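Local coordinates for protein inositol-1,4,5-trisphosphate 5-phosphatase 1 (Schizosaccharomyces pombe, PDB 1I9Z) that removes the 5-phosphate from soluble and lipid inositol phosphates, here represented by its catalytic domain, and controls cellular phosphoinositide levels, at residues N209-L214 against P259-D264; Y230-D235 against T282-Y287; S165-G170 against R182-G187. One frame throughout, in Å; residues are numbered along the deposited sequence.

All three contacts are buried, yet their chemistry changes with their place in the DNase I-like fold. Contact 1 joins two loops at the substrate pocket, where polar side chains meet on the bound inositol bisphosphate more than on each other. Contacts 2 and 3 reach the same five-stranded sheet: contact 2 ties its edge strand 283-288 to the beta turn after helix 228-232 through a salt bridge, while contact 3 packs hydrocarbon between the end of strand 158-166 and helix 174-187. Asn209 ND2 bonds to Leu167 O (2.8 Å), linking contacts 1 and 3, and Thr260 OG1 meets Asp283 OD2, linking contacts 1 and 2. Contacts 2 and 3 do not touch, their nearest atoms lying about 7 Å apart.

Contact 1 of 3, residues N209-L214 against P259-D264; sequences NYRISL and PTYKFD. With 2IP (D-myo-inositol-1,4-bisphosphate), chain C.
Pro259 opens the apolar end of this loop-to-loop contact: its CG meets Ile212 CD1 at 3.9 Å, the two side chains crossing at about a right angle. Thr260 and Tyr261 then form a classic beta bulge opposite Ala280. With CG anti to the backbone N (chi1 171°), the Tyr261 ring extends to the ligand, D-myo-inositol-1,4-bisphosphate, and its OH shares a hydrogen bond of 2.5 Å with ligand O5. That hydroxyl also lies implausibly near the 4-phosphate, so fine detail there is doubtful. Tyr261 CE2 sits over one face of the Arg211 guanidinium, toward the rim, 3.8 Å from NH1. Arg211 NH1 in turn donates to ligand O5 (3.0 Å) and to O6 (3.3 Å), so both segments converge on O5, the oxygen that carries the scissile phosphate in a 5-phosphorylated substrate. Asn209 holds the arginine side-on: NE bonds to Asn209 O at 2.8 Å, NH2 to OD1, both nitrogens standing above the planes of the Asn209 carbonyls they meet. Replacing Arg211 by an alanine is likely to leave O5 and O6 without their arginine donor, Asn209 O and OD1 without these bonds, and the Tyr261 ring without the guanidinium beside it. Lys262 follows, its CB 3.5 Å above the centre of the Tyr261 ring and its NZ only weakly bonded to ligand O42. Around this pocket wall, helix 216-224 lies against Ile212 and Pro259, Arg177 of helix 174-187 touches Arg211, and Gln236 of helix 236-242 binds the Arg211 backbone.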
loop_
_atom_site.group_PDB
_atom_site.type_symbol
_atom_site.label_atom_id
_atom_site.label_comp_id
_atom_site.label_asym_id
_atom_site.label_seq_id
_atom_site.Cartn_x
_atom_site.Cartn_y
_atom_site.Cartn_z
ATOM N N ASN A 209 10.719 7.857 5.660
ATOM C CA ASN A 209 11.864 8.589 6.165
ATOM C C ASN A 209 12.277 8.373 7.599
ATOM O O ASN A 209 13.169 9.060 8.072
ATOM C CB ASN A 209 11.747 10.118 5.896
ATOM C CG ASN A 209 12.732 10.625 4.776
ATOM O OD1 ASN A 209 13.884 10.216 4.722
ATOM N ND2 ASN A 209 12.232 11.496 3.860
ATOM N N TYR A 210 11.654 7.402 8.269
ATOM C CA TYR A 210 12.041 7.100 9.642
ATOM C C TYR A 210 13.410 6.468 9.635
ATOM O O TYR A 210 13.761 5.662 8.713
ATOM C CB TYR A 210 11.031 6.203 10.304
ATOM C CG TYR A 210 9.732 6.934 10.666
ATOM C CD1 TYR A 210 8.648 6.955 9.783
ATOM C CD2 TYR A 210 9.587 7.559 11.913
ATOM C CE1 TYR A 210 7.438 7.564 10.122
ATOM C CE2 TYR A 210 8.389 8.198 12.247
ATOM C CZ TYR A 210 7.315 8.179 11.322
ATOM O OH TYR A 210 6.146 8.778 11.664
ATOM N N ARG A 211 14.175 6.770 10.688
ATOM C CA ARG A 211 15.615 6.396 10.734
ATOM C C ARG A 211 15.994 5.451 11.885
ATOM O O ARG A 211 15.150 5.097 12.750
ATOM C CB ARG A 211 16.467 7.675 10.857
ATOM C CG ARG A 211 16.161 8.784 9.804
ATOM C CD ARG A 211 16.329 8.269 8.364
ATOM N NE ARG A 211 15.919 9.299 7.401
ATOM C CZ ARG A 211 16.737 10.247 6.928
ATOM N NH1 ARG A 211 18.012 10.278 7.326
ATOM N NH2 ARG A 211 16.254 11.203 6.108
ATOM N N ILE A 212 17.245 4.948 11.825
ATOM C CA ILE A 212 17.736 4.086 12.937
ATOM C C ILE A 212 18.500 5.079 13.824
ATOM O O ILE A 212 19.461 5.739 13.378
ATOM C CB ILE A 212 18.682 2.999 12.392
ATOM C CG1 ILE A 212 17.868 2.032 11.501
ATOM C CG2 ILE A 212 19.358 2.236 13.553
ATOM C CD1 ILE A 212 18.820 1.111 10.750
ATOM N N SER A 213 18.126 5.156 15.123
ATOM C CA SER A 213 18.742 6.145 15.983
ATOM C C SER A 213 20.102 5.747 16.585
ATOM O O SER A 213 20.276 5.778 17.833
ATOM C CB SER A 213 17.736 6.528 17.129
ATOM O OG SER A 213 16.433 6.700 16.558
ATOM N N LEU A 214 21.051 5.374 15.714
ATOM C CA LEU A 214 22.432 5.075 16.140
ATOM C C LEU A 214 23.336 5.845 15.145
ATOM O O LEU A 214 22.817 6.434 14.183
ATOM C CB LEU A 214 22.717 3.559 16.140
ATOM C CG LEU A 214 21.894 2.688 17.097
ATOM C CD1 LEU A 214 22.119 1.219 16.690
ATOM C CD2 LEU A 214 22.356 2.909 18.580
ATOM N N PRO A 259 18.920 -2.123 5.569
ATOM C CA PRO A 259 18.481 -0.724 5.436
ATOM C C PRO A 259 18.636 -0.380 3.941
ATOM O O PRO A 259 19.682 -0.715 3.292
ATOM C CB PRO A 259 19.524 0.021 6.263
ATOM C CG PRO A 259 19.626 -0.929 7.509
ATOM C CD PRO A 259 19.700 -2.314 6.819
ATOM N N THR A 260 17.556 0.189 3.377
ATOM C CA THR A 260 17.498 0.467 1.970
ATOM C C THR A 260 18.044 1.825 1.589
ATOM O O THR A 260 18.017 2.182 0.416
ATOM C CB THR A 260 16.042 0.440 1.506
ATOM O OG1 THR A 260 15.245 1.329 2.372
ATOM C CG2 THR A 260 15.473 -0.999 1.635
ATOM N N TYR A 261 18.518 2.556 2.591
ATOM C CA TYR A 261 18.995 3.866 2.435
ATOM C C TYR A 261 20.218 4.027 3.290
ATOM O O TYR A 261 20.359 3.473 4.394
ATOM C CB TYR A 261 17.950 4.909 2.907
ATOM C CG TYR A 261 18.434 6.333 2.981
ATOM C CD1 TYR A 261 18.419 7.147 1.838
ATOM C CD2 TYR A 261 18.821 6.914 4.219
ATOM C CE1 TYR A 261 18.749 8.531 1.910
ATOM C CE2 TYR A 261 19.178 8.296 4.283
ATOM C CZ TYR A 261 19.127 9.079 3.135
ATOM O OH TYR A 261 19.441 10.439 3.164
ATOM N N LYS A 262 20.847 4.817 2.446
ATOM C CA LYS A 262 21.782 5.650 1.821
ATOM C C LYS A 262 22.930 5.005 1.127
ATOM O O LYS A 262 23.930 4.887 1.694
ATOM C CB LYS A 262 22.147 6.799 2.684
ATOM C CG LYS A 262 23.007 7.578 1.964
ATOM C CD LYS A 262 22.297 8.137 0.842
ATOM C CE LYS A 262 22.411 9.636 1.170
ATOM N NZ LYS A 262 22.821 10.343 -0.117
ATOM N N PHE A 263 22.745 4.624 -0.147
ATOM C CA PHE A 263 23.817 3.936 -0.840
ATOM C C PHE A 263 24.466 4.883 -1.849
ATOM O O PHE A 263 23.762 5.761 -2.453
ATOM C CB PHE A 263 23.255 2.739 -1.691
ATOM C CG PHE A 263 22.821 1.559 -0.905
ATOM C CD1 PHE A 263 21.460 1.366 -0.571
ATOM C CD2 PHE A 263 23.751 0.643 -0.437
ATOM C CE1 PHE A 263 21.058 0.251 0.212
ATOM C CE2 PHE A 263 23.349 -0.442 0.335
ATOM C CZ PHE A 263 22.025 -0.650 0.655
ATOM N N ASP A 264 25.764 4.650 -2.114
ATOM C CA ASP A 264 26.450 5.364 -3.224
ATOM C C ASP A 264 25.721 4.787 -4.449
ATOM O O ASP A 264 25.401 3.592 -4.504
ATOM C CB ASP A 264 27.936 4.969 -3.303
ATOM C CG ASP A 264 28.780 5.637 -2.205
ATOM O OD1 ASP A 264 28.244 6.494 -1.450
ATOM O OD2 ASP A 264 29.983 5.294 -2.146
HETATM C C1 2IP C . 19.140 15.508 6.607
HETATM C C2 2IP C . 18.855 16.256 5.279
HETATM C C3 2IP C . 19.503 15.531 4.051
HETATM C C4 2IP C . 19.106 14.036 3.930
HETATM C C5 2IP C . 19.548 13.339 5.236
HETATM C C6 2IP C . 18.871 13.958 6.495
HETATM O O1 2IP C . 19.793 15.955 7.765
HETATM O O2 2IP C . 17.483 16.353 5.010
HETATM O O3 2IP C . 19.113 16.149 2.860
HETATM O O4 2IP C . 19.790 13.454 2.772
HETATM O O5 2IP C . 19.219 11.950 5.193
HETATM O O6 2IP C . 19.446 13.190 7.544
HETATM P P4 2IP C . 19.054 12.926 1.486
HETATM O O41 2IP C . 17.944 11.929 1.987
HETATM O O42 2IP C . 20.006 12.240 0.614
HETATM O O43 2IP C . 18.509 14.222 0.863
HETATM P P1 2IP C . 19.315 16.336 9.139
HETATM O O11 2IP C . 19.975 17.708 9.356
HETATM O O12 2IP C . 17.836 16.442 9.421
HETATM O O13 2IP C . 20.035 15.355 10.072
#

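Contact 2 of 3, residues Y230-D235 against T282-Y287; sequences YLFEYD and TDRILY
Asp235 closes a type I beta turn that begins at Phe232, and Arg284 faces it from strand 283-288, an edge strand of one sheet in the DNase I-like fold. The turn is fastened by Asp235 N bonding to Phe232 O at 3.0 Å. The two backbones stay well apart, the nearest CA atoms, of Asp235 and Thr282, being 9.6 Å from each other; side chains therefore span the gap. Asp235 is also the N-cap of helix 236-242, and its carboxylate both caps that helix and takes the arginine.

The central interaction is a salt bridge gripped end-on by two nitrogens. Arg284 NH1 reaches Asp235 OD2 at 2.7 Å in an almost straight bond (168°), and NH2 reaches OD1 at 2.8 Å. The fit is not coplanar: carboxylate and guanidinium are turned 47° against each other, with OD2 in the guanidinium plane but met from above its own carboxylate plane, whereas OD1 is approached on its syn side. Bends at chi2 and chi3 turn the NH1 and NH2 end of the guanidinium to the aspartate.

Asp235 OD2 further accepts the backbone N of Asn238, so the helix start and the arginine would both tend to stabilise its negative charge. Arg284 is likewise shared: NE forms a salt bridge with Glu252 and NH2 bonds to Trp281 O, which should fix the rotation of the group. Leu237 packs against its side chain. Phe232 brings the edge of its ring to the same group, the ring and guanidinium planes steeply inclined to each other, with CE1 3.7 Å from Arg284 NH1.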
loop_
_atom_site.group_PDB
_atom_site.type_symbol
_atom_site.label_atom_id
_atom_site.label_comp_id
_atom_site.label_asym_id
_atom_site.label_seq_id
_atom_site.Cartn_x
_atom_site.Cartn_y
_atom_site.Cartn_z
ATOM N N TYR A 230 18.978 -6.276 16.164
ATOM C CA TYR A 230 19.506 -5.228 17.054
ATOM C C TYR A 230 19.215 -3.853 16.469
ATOM O O TYR A 230 18.777 -2.935 17.162
ATOM C CB TYR A 230 21.034 -5.339 17.238
ATOM C CG TYR A 230 21.627 -4.175 17.968
ATOM C CD1 TYR A 230 21.489 -4.044 19.333
ATOM C CD2 TYR A 230 22.353 -3.201 17.296
ATOM C CE1 TYR A 230 22.062 -2.987 20.027
ATOM C CE2 TYR A 230 22.914 -2.129 17.980
ATOM C CZ TYR A 230 22.773 -2.029 19.350
ATOM O OH TYR A 230 23.358 -0.971 20.027
ATOM N N LEU A 231 19.444 -3.695 15.178
ATOM C CA LEU A 231 19.191 -2.375 14.623
ATOM C C LEU A 231 17.703 -1.981 14.672
ATOM O O LEU A 231 17.397 -0.820 14.869
ATOM C CB LEU A 231 19.663 -2.319 13.157
ATOM C CG LEU A 231 21.174 -2.415 12.990
ATOM C CD1 LEU A 231 21.505 -2.512 11.457
ATOM C CD2 LEU A 231 21.884 -1.082 13.613
ATOM N N PHE A 232 16.813 -2.943 14.514
ATOM C CA PHE A 232 15.394 -2.654 14.492
ATOM C C PHE A 232 14.948 -2.121 15.848
ATOM O O PHE A 232 13.969 -1.395 15.964
ATOM C CB PHE A 232 14.644 -3.896 14.046
ATOM C CG PHE A 232 13.173 -3.657 13.778
ATOM C CD1 PHE A 232 12.775 -2.963 12.621
ATOM C CD2 PHE A 232 12.201 -4.131 14.667
ATOM C CE1 PHE A 232 11.430 -2.761 12.363
ATOM C CE2 PHE A 232 10.845 -3.930 14.431
ATOM C CZ PHE A 232 10.455 -3.252 13.282
ATOM N N GLU A 233 15.686 -2.486 16.913
ATOM C CA GLU A 233 15.371 -1.962 18.247
ATOM C C GLU A 233 15.558 -0.465 18.278
ATOM O O GLU A 233 15.004 0.244 19.178
ATOM C CB GLU A 233 16.314 -2.549 19.330
ATOM C CG GLU A 233 16.095 -3.975 19.679
ATOM C CD GLU A 233 17.159 -4.457 20.732
ATOM O OE1 GLU A 233 17.668 -3.618 21.522
ATOM O OE2 GLU A 233 17.493 -5.676 20.767
ATOM N N TYR A 234 16.299 0.075 17.311
ATOM C CA TYR A 234 16.488 1.491 17.286
ATOM C C TYR A 234 15.739 2.156 16.118
ATOM O O TYR A 234 15.955 3.334 15.863
ATOM C CB TYR A 234 17.944 1.789 17.134
ATOM C CG TYR A 234 18.647 1.483 18.451
ATOM C CD1 TYR A 234 19.098 0.214 18.747
ATOM C CD2 TYR A 234 18.728 2.473 19.417
ATOM C CE1 TYR A 234 19.665 -0.092 20.071
ATOM C CE2 TYR A 234 19.267 2.188 20.699
ATOM C CZ TYR A 234 19.721 0.903 20.984
ATOM O OH TYR A 234 20.191 0.689 22.254
ATOM N N ASP A 235 14.888 1.405 15.444
ATOM C CA ASP A 235 14.131 1.993 14.306
ATOM C C ASP A 235 13.036 2.905 14.836
ATOM O O ASP A 235 12.217 2.481 15.683
ATOM C CB ASP A 235 13.524 0.885 13.466
ATOM C CG ASP A 235 12.556 1.410 12.414
ATOM O OD1 ASP A 235 13.022 2.067 11.476
ATOM O OD2 ASP A 235 11.356 1.141 12.537
ATOM N N THR A 282 14.211 3.521 5.463
ATOM C CA THR A 282 13.333 4.660 5.117
ATOM C C THR A 282 12.090 4.202 4.345
ATOM O O THR A 282 11.047 4.831 4.429
ATOM C CB THR A 282 14.056 5.680 4.186
ATOM O OG1 THR A 282 14.776 4.998 3.146
ATOM C CG2 THR A 282 15.028 6.488 4.958
ATOM N N ASP A 283 12.221 3.096 3.595
ATOM C CA ASP A 283 11.137 2.598 2.678
ATOM C C ASP A 283 10.345 1.481 3.314
ATOM O O ASP A 283 10.919 0.471 3.666
ATOM C CB ASP A 283 11.828 2.130 1.388
ATOM C CG ASP A 283 12.707 3.257 0.848
ATOM O OD1 ASP A 283 12.124 4.216 0.281
ATOM O OD2 ASP A 283 13.961 3.274 1.090
ATOM N N ARG A 284 9.039 1.679 3.441
ATOM C CA ARG A 284 8.217 0.699 4.211
ATOM C C ARG A 284 6.886 0.462 3.580
ATOM O O ARG A 284 6.362 1.318 2.824
ATOM C CB ARG A 284 8.015 1.277 5.635
ATOM C CG ARG A 284 9.334 1.804 6.280
ATOM C CD ARG A 284 10.237 0.671 6.764
ATOM N NE ARG A 284 9.898 0.115 8.091
ATOM C CZ ARG A 284 10.426 0.580 9.238
ATOM N NH1 ARG A 284 10.073 0.014 10.387
ATOM N NH2 ARG A 284 11.298 1.603 9.257
ATOM N N ILE A 285 6.319 -0.707 3.853
ATOM C CA ILE A 285 4.956 -1.016 3.369
ATOM C C ILE A 285 4.211 -1.535 4.587
ATOM O O ILE A 285 4.676 -2.479 5.209
ATOM C CB ILE A 285 4.989 -2.063 2.251
ATOM C CG1 ILE A 285 5.738 -1.475 1.049
ATOM C CG2 ILE A 285 3.583 -2.478 1.774
ATOM C CD1 ILE A 285 6.169 -2.661 0.019
ATOM N N LEU A 286 3.093 -0.890 4.918
ATOM C CA LEU A 286 2.251 -1.235 6.080
ATOM C C LEU A 286 0.823 -1.532 5.595
ATOM O O LEU A 286 0.400 -0.949 4.574
ATOM C CB LEU A 286 2.150 -0.040 7.046
ATOM C CG LEU A 286 3.514 0.540 7.454
ATOM C CD1 LEU A 286 3.192 1.776 8.335
ATOM C CD2 LEU A 286 4.404 -0.495 8.200
ATOM N N TYR A 287 0.066 -2.406 6.299
ATOM C CA TYR A 287 -1.279 -2.697 5.811
ATOM C C TYR A 287 -2.238 -2.739 6.977
ATOM O O TYR A 287 -1.843 -2.993 8.153
ATOM C CB TYR A 287 -1.334 -4.035 5.037
ATOM C CG TYR A 287 -1.089 -5.273 5.921
ATOM C CD1 TYR A 287 -2.159 -5.960 6.509
ATOM C CD2 TYR A 287 0.191 -5.724 6.165
ATOM C CE1 TYR A 287 -1.935 -7.084 7.338
ATOM C CE2 TYR A 287 0.439 -6.836 6.990
ATOM C CZ TYR A 287 -0.657 -7.501 7.572
ATOM O OH TYR A 287 -0.422 -8.573 8.405
#

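Contact 3 of 3, residues S165-G170 against R182-G187; sequences SHLAAG and RTIASG. With 2IP (D-myo-inositol-1,4-bisphosphate), chain C.
Leu167 and Ile184 meet obliquely, methyl to methyl, inside a beta-alpha-beta unit made of strand 158-166, helix 174-187 and strand 201-205. Leu167 lies just past the first strand, Ile184 on the helix that covers the sheet. The touching atoms are Leu167 CD2 and Ile184 CD1, 3.5 Å apart, a pair tighter than usual for two carbons. In Ile184 the CG1 branch stands anti to the carbonyl carbon (chi1 -64°), and a nearly extended chi2 carries CD1 off the helix to the strand end. The same methyl also lies 4.1 Å from Ser165 OG. That hydroxyl has its polar partner elsewhere, in Trp204 NE1 of strand 201-205, and Ile184 also packs on Trp204 and Ala148. The isoleucine thus covers three neighbouring strands.

Beyond Leu167 the chain runs on as a loop to the pocket that holds D-myo-inositol-1,4-bisphosphate. Helix 174-187 holds this loop too, Arg177 bonding to the carbonyl oxygens of Ala168 and Gly170, and Asp180 to the backbone N of Ala168. At its end Gly170 CA lies 3.0 Å from O12 of that ligand, and Ala169 CB stands 3.8 Å from its O2. The backbone angles of Gly170 and the nearness of O12 suit a residue with no side chain. On the helix, Arg182 O accepts two bonds from Ser186, the backbone N and the OG arriving from opposite faces of the carbonyl plane, each at 3.0 Å.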
loop_
_atom_site.group_PDB
_atom_site.type_symbol
_atom_site.label_atom_id
_atom_site.label_comp_id
_atom_site.label_asym_id
_atom_site.label_seq_id
_atom_site.Cartn_x
_atom_site.Cartn_y
_atom_site.Cartn_z
ATOM N N SER A 165 3.455 7.621 0.012
ATOM C CA SER A 165 3.859 8.908 0.562
ATOM C C SER A 165 5.349 9.097 0.584
ATOM O O SER A 165 6.142 8.118 0.422
ATOM C CB SER A 165 3.443 9.011 2.067
ATOM O OG SER A 165 2.058 8.852 2.084
ATOM N N HIS A 166 5.722 10.351 0.801
ATOM C CA HIS A 166 7.126 10.721 0.994
ATOM C C HIS A 166 7.021 11.659 2.147
ATOM O O HIS A 166 6.437 12.765 1.998
ATOM C CB HIS A 166 7.644 11.437 -0.248
ATOM C CG HIS A 166 9.135 11.565 -0.318
ATOM N ND1 HIS A 166 9.991 11.234 0.719
ATOM C CD2 HIS A 166 9.912 12.077 -1.306
ATOM C CE1 HIS A 166 11.240 11.547 0.373
ATOM N NE2 HIS A 166 11.205 12.051 -0.851
ATOM N N LEU A 167 7.521 11.236 3.329
ATOM C CA LEU A 167 7.408 12.087 4.517
ATOM C C LEU A 167 8.640 12.886 4.863
ATOM O O LEU A 167 9.732 12.766 4.215
ATOM C CB LEU A 167 6.945 11.225 5.730
ATOM C CG LEU A 167 5.782 10.272 5.498
ATOM C CD1 LEU A 167 5.436 9.544 6.851
ATOM C CD2 LEU A 167 4.503 11.069 4.892
ATOM N N ALA A 168 8.519 13.743 5.880
ATOM C CA ALA A 168 9.635 14.673 6.189
ATOM C C ALA A 168 10.998 14.027 6.336
ATOM O O ALA A 168 11.097 13.013 7.040
ATOM C CB ALA A 168 9.344 15.458 7.438
ATOM N N ALA A 169 12.034 14.624 5.726
ATOM C CA ALA A 169 13.390 14.045 5.800
ATOM C C ALA A 169 14.063 14.596 7.030
ATOM O O ALA A 169 13.639 15.642 7.557
ATOM C CB ALA A 169 14.214 14.447 4.559
ATOM N N GLY A 170 15.096 13.909 7.489
ATOM C CA GLY A 170 15.821 14.415 8.644
ATOM C C GLY A 170 16.149 13.255 9.562
ATOM O O GLY A 170 15.404 12.270 9.647
ATOM N N ARG A 182 -0.394 12.215 10.720
ATOM C CA ARG A 182 -1.702 12.692 11.149
ATOM C C ARG A 182 -2.348 13.607 10.128
ATOM O O ARG A 182 -3.559 13.540 9.928
ATOM C CB ARG A 182 -1.588 13.435 12.482
ATOM C CG ARG A 182 -1.114 12.518 13.617
ATOM C CD ARG A 182 -1.255 13.308 14.967
ATOM N NE ARG A 182 0.017 13.531 15.631
ATOM C CZ ARG A 182 0.858 14.489 15.308
ATOM N NH1 ARG A 182 0.551 15.298 14.325
ATOM N NH2 ARG A 182 1.975 14.667 15.943
ATOM N N THR A 183 -1.533 14.452 9.505
ATOM C CA THR A 183 -1.968 15.432 8.495
ATOM C C THR A 183 -2.573 14.720 7.311
ATOM O O THR A 183 -3.643 15.094 6.788
ATOM C CB THR A 183 -0.767 16.308 8.058
ATOM O OG1 THR A 183 -0.309 17.088 9.175
ATOM C CG2 THR A 183 -1.156 17.322 6.907
ATOM N N ILE A 184 -1.906 13.658 6.873
ATOM C CA ILE A 184 -2.403 12.899 5.745
ATOM C C ILE A 184 -3.592 12.042 6.090
ATOM O O ILE A 184 -4.548 11.926 5.306
ATOM C CB ILE A 184 -1.255 11.999 5.151
ATOM C CG1 ILE A 184 -0.153 12.880 4.599
ATOM C CG2 ILE A 184 -1.867 10.988 4.140
ATOM C CD1 ILE A 184 1.231 12.116 4.349
ATOM N N ALA A 185 -3.566 11.377 7.239
ATOM C CA ALA A 185 -4.694 10.496 7.607
ATOM C C ALA A 185 -5.987 11.342 7.777
ATOM O O ALA A 185 -7.090 10.907 7.434
ATOM C CB ALA A 185 -4.360 9.769 8.893
ATOM N N SER A 186 -5.853 12.550 8.314
ATOM C CA SER A 186 -7.046 13.416 8.449
ATOM C C SER A 186 -7.338 14.163 7.149
ATOM O O SER A 186 -8.490 14.474 6.832
ATOM C CB SER A 186 -6.839 14.495 9.517
ATOM O OG SER A 186 -6.387 13.921 10.742
ATOM N N GLY A 187 -6.305 14.462 6.377
ATOM C CA GLY A 187 -6.533 15.278 5.185
ATOM C C GLY A 187 -6.904 14.636 3.869
ATOM O O GLY A 187 -7.465 15.301 2.987
HETATM C C1 2IP C . 19.140 15.508 6.607
HETATM C C2 2IP C . 18.855 16.256 5.279
HETATM C C3 2IP C . 19.503 15.531 4.051
HETATM C C4 2IP C . 19.106 14.036 3.930
HETATM C C5 2IP C . 19.548 13.339 5.236
HETATM C C6 2IP C . 18.871 13.958 6.495
HETATM O O1 2IP C . 19.793 15.955 7.765
HETATM O O2 2IP C . 17.483 16.353 5.010
HETATM O O3 2IP C . 19.113 16.149 2.860
HETATM O O4 2IP C . 19.790 13.454 2.772
HETATM O O5 2IP C . 19.219 11.950 5.193
HETATM O O6 2IP C . 19.446 13.190 7.544
HETATM P P4 2IP C . 19.054 12.926 1.486
HETATM O O41 2IP C . 17.944 11.929 1.987
HETATM O O42 2IP C . 20.006 12.240 0.614
HETATM O O43 2IP C . 18.509 14.222 0.863
HETATM P P1 2IP C . 19.315 16.336 9.139
HETATM O O11 2IP C . 19.975 17.708 9.356
HETATM O O12 2IP C . 17.836 16.442 9.421
HETATM O O13 2IP C . 20.035 15.355 10.072
#